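Long-range contact in acetylserotonin O-methyltransferase (Homo sapiens, PDB 4A6D), which transfers a methyl group from S-adenosyl-L-methionine to N-acetylserotonin, yielding melatonin at the end of its biosynthetic pathway: residues Leu172-Leu177 / Gln330-Gly335. Sequence-based numbering, arbitrary orientation.
Sequences LTAFDL and QFKKTG
F175 reaches across to strand 329-332 with the far end of its ring, where CZ and CE1 overlap the aliphatic parts of Q330 and K332. F175 CZ lies 3.5 Å from K332 CG, and F175 CE1 comes within 3.7 Å of Q330 CB, both carbons approaching the ring at a slant. Between these two side chains the strand backbone closes on the same rim: the amide N of F331 sits near the plane of the F175 ring, 4.1 Å from F175 CZ. The phenyl reaches this position with CG anti to its carbonyl carbon (chi1 -57°), although its CA-CB bond does not aim at the strand. K332 crosses the ring obliquely, its chain bent at chi2 (-84°) and again near its end, which brings NZ back to 3.7 Å from F175 CE1 and 3.5 Å from A174 O, a proximity that is probably electrostatically favourable for the carbonyl. In this class I-like methyltransferase domain of Rossmann type, 329-332 is an outermost strand of the mixed central sheet, hydrogen-bonded through its backbone to the antiparallel strand 339-344, and the turn after helix 164-173 packs over it. F175 also touches L342 on that neighbouring strand; an alanine here would probably open a gap beside L342 and leave the bent chain of K332 freer to turn. Closer to the helix, A174 points its methyl at the strand, meets K332 CB at 3.9 Å through its own CB, and also touches A340 of strand 339-344. The Q330 amide is tilted 38° from the phenyl plane, its OE1 lying 3.8 Å from F175 CE1.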
ATOM      1  N   LEU A 172     -16.263  17.613  19.233  1.00 74.49           N
ATOM      2  CA  LEU A 172     -16.627  18.153  20.533  1.00 74.60           C
ATOM      3  C   LEU A 172     -17.623  19.314  20.468  1.00 81.37           C
ATOM      4  O   LEU A 172     -18.353  19.535  21.448  1.00 82.45           O
ATOM      5  CB  LEU A 172     -15.384  18.477  21.370  1.00 75.16           C
ATOM      6  CG  LEU A 172     -14.408  17.300  21.606  1.00 77.53           C
ATOM      7  CD1 LEU A 172     -13.087  17.790  22.112  1.00 79.16           C
ATOM      8  CD2 LEU A 172     -14.995  16.231  22.529  1.00 75.01           C
ATOM      9  N   THR A 173     -17.687  20.022  19.309  1.00 77.27           N
ATOM     10  CA  THR A 173     -18.624  21.141  19.100  1.00 79.29           C
ATOM     11  C   THR A 173     -19.856  20.830  18.229  1.00 80.15           C
ATOM     12  O   THR A 173     -20.697  21.713  18.053  1.00 80.89           O
ATOM     13  CB  THR A 173     -17.933  22.467  18.731  1.00 89.51           C
ATOM     14  OG1 THR A 173     -17.321  22.340  17.452  1.00 89.86           O
ATOM     15  CG2 THR A 173     -16.939  22.932  19.789  1.00 88.22           C
ATOM     16  N   ALA A 174     -19.990  19.575  17.745  1.00 73.16           N
ATOM     17  CA  ALA A 174     -21.146  19.078  16.988  1.00 72.20           C
ATOM     18  C   ALA A 174     -22.443  19.292  17.840  1.00 80.47           C
ATOM     19  O   ALA A 174     -23.483  19.671  17.305  1.00 84.08           O
ATOM     20  CB  ALA A 174     -20.947  17.590  16.673  1.00 69.64           C
ATOM     21  N   PHE A 175     -22.348  19.064  19.164  1.00 74.74           N
ATOM     22  CA  PHE A 175     -23.396  19.265  20.168  1.00 73.98           C
ATOM     23  C   PHE A 175     -22.825  20.171  21.260  1.00 78.61           C
ATOM     24  O   PHE A 175     -21.619  20.150  21.514  1.00 79.04           O
ATOM     25  CB  PHE A 175     -23.840  17.919  20.793  1.00 72.79           C
ATOM     26  CG  PHE A 175     -24.345  16.884  19.810  1.00 72.48           C
ATOM     27  CD1 PHE A 175     -25.668  16.910  19.362  1.00 75.14           C
ATOM     28  CD2 PHE A 175     -23.497  15.887  19.328  1.00 70.36           C
ATOM     29  CE1 PHE A 175     -26.125  15.973  18.421  1.00 75.18           C
ATOM     30  CE2 PHE A 175     -23.954  14.942  18.396  1.00 72.21           C
ATOM     31  CZ  PHE A 175     -25.267  14.977  17.961  1.00 72.02           C
ATOM     32  N   ASP A 176     -23.687  20.952  21.907  1.00 76.19           N
ATOM     33  CA  ASP A 176     -23.322  21.850  22.995  1.00 76.75           C
ATOM     34  C   ASP A 176     -23.238  21.042  24.289  1.00 78.69           C
ATOM     35  O   ASP A 176     -24.251  20.695  24.913  1.00 77.48           O
ATOM     36  CB  ASP A 176     -24.314  23.025  23.093  1.00 80.50           C
ATOM     37  CG  ASP A 176     -24.193  23.886  24.332  1.00 94.11           C
ATOM     38  OD1 ASP A 176     -23.088  23.927  24.930  1.00 92.00           O
ATOM     39  OD2 ASP A 176     -25.194  24.547  24.691  1.00110.55           O
ATOM     40  N   LEU A 177     -22.000  20.749  24.670  1.00 74.33           N
ATOM     41  CA  LEU A 177     -21.653  19.931  25.822  1.00 71.40           C
ATOM     42  C   LEU A 177     -21.490  20.730  27.109  1.00 78.11           C
ATOM     43  O   LEU A 177     -21.227  20.136  28.160  1.00 78.36           O
ATOM     44  CB  LEU A 177     -20.381  19.111  25.528  1.00 69.47           C
ATOM     45  CG  LEU A 177     -20.242  18.313  24.219  1.00 69.29           C
ATOM     46  CD1 LEU A 177     -18.987  17.492  24.257  1.00 66.99           C
ATOM     47  CD2 LEU A 177     -21.406  17.365  24.002  1.00 65.82           C
ATOM     48  N   GLN A 330     -29.149  11.199  18.280  1.00 66.08           N
ATOM     49  CA  GLN A 330     -28.828  12.226  17.270  1.00 66.25           C
ATOM     50  C   GLN A 330     -27.381  11.969  16.873  1.00 71.40           C
ATOM     51  O   GLN A 330     -26.579  11.535  17.705  1.00 70.06           O
ATOM     52  CB  GLN A 330     -28.925  13.647  17.863  1.00 67.69           C
ATOM     53  CG  GLN A 330     -30.346  14.185  18.068  1.00 78.50           C
ATOM     54  CD  GLN A 330     -30.526  15.025  19.310  1.00109.71           C
ATOM     55  OE1 GLN A 330     -29.633  15.757  19.752  1.00104.23           O
ATOM     56  NE2 GLN A 330     -31.720  14.949  19.900  1.00114.29           N
ATOM     57  N   PHE A 331     -27.065  12.170  15.604  1.00 68.91           N
ATOM     58  CA  PHE A 331     -25.710  12.038  15.082  1.00 67.13           C
ATOM     59  C   PHE A 331     -25.454  13.282  14.240  1.00 73.73           C
ATOM     60  O   PHE A 331     -26.409  13.919  13.790  1.00 73.19           O
ATOM     61  CB  PHE A 331     -25.522  10.746  14.259  1.00 67.53           C
ATOM     62  CG  PHE A 331     -26.177  10.725  12.893  1.00 70.56           C
ATOM     63  CD1 PHE A 331     -27.489  10.294  12.737  1.00 73.02           C
ATOM     64  CD2 PHE A 331     -25.462  11.095  11.751  1.00 73.60           C
ATOM     65  CE1 PHE A 331     -28.073  10.222  11.462  1.00 76.53           C
ATOM     66  CE2 PHE A 331     -26.060  11.060  10.483  1.00 74.52           C
ATOM     67  CZ  PHE A 331     -27.356  10.614  10.345  1.00 73.79           C
ATOM     68  N   LYS A 332     -24.188  13.656  14.071  1.00 71.79           N
ATOM     69  CA  LYS A 332     -23.822  14.808  13.262  1.00 74.39           C
ATOM     70  C   LYS A 332     -22.658  14.389  12.393  1.00 78.85           C
ATOM     71  O   LYS A 332     -21.651  13.901  12.932  1.00 78.78           O
ATOM     72  CB  LYS A 332     -23.447  16.022  14.133  1.00 78.78           C
ATOM     73  CG  LYS A 332     -24.597  16.622  14.967  1.00107.31           C
ATOM     74  CD  LYS A 332     -25.479  17.626  14.204  1.00122.59           C
ATOM     75  CE  LYS A 332     -26.805  17.914  14.877  1.00121.11           C
ATOM     76  NZ  LYS A 332     -26.656  18.815  16.049  1.00133.12           N
ATOM     77  N   LYS A 333     -22.828  14.481  11.059  1.00 75.18           N
ATOM     78  CA  LYS A 333     -21.758  14.174  10.102  1.00 75.92           C
ATOM     79  C   LYS A 333     -20.951  15.466   9.964  1.00 85.08           C
ATOM     80  O   LYS A 333     -21.491  16.484   9.518  1.00 87.22           O
ATOM     81  CB  LYS A 333     -22.287  13.639   8.741  1.00 77.44           C
ATOM     82  CG  LYS A 333     -22.326  12.097   8.709  1.00 87.60           C
ATOM     83  CD  LYS A 333     -21.951  11.505   7.335  1.00102.10           C
ATOM     84  CE  LYS A 333     -21.527  10.044   7.419  1.00103.64           C
ATOM     85  NZ  LYS A 333     -20.700   9.579   6.255  1.00 81.13           N
ATOM     86  N   THR A 334     -19.695  15.444  10.452  1.00 81.64           N
ATOM     87  CA  THR A 334     -18.782  16.599  10.518  1.00 82.76           C
ATOM     88  C   THR A 334     -18.136  17.011   9.200  1.00 87.95           C
ATOM     89  O   THR A 334     -17.624  18.137   9.098  1.00 89.51           O
ATOM     90  CB  THR A 334     -17.646  16.326  11.523  1.00 87.70           C
ATOM     91  OG1 THR A 334     -16.918  15.177  11.080  1.00 82.76           O
ATOM     92  CG2 THR A 334     -18.144  16.176  12.983  1.00 83.65           C
ATOM     93  N   GLY A 335     -18.105  16.085   8.239  1.00 82.55           N
ATOM     94  CA  GLY A 335     -17.416  16.251   6.970  1.00 80.81           C
ATOM     95  C   GLY A 335     -15.972  15.817   7.146  1.00 83.33           C
ATOM     96  O   GLY A 335     -15.179  15.890   6.205  1.00 84.86           O
TER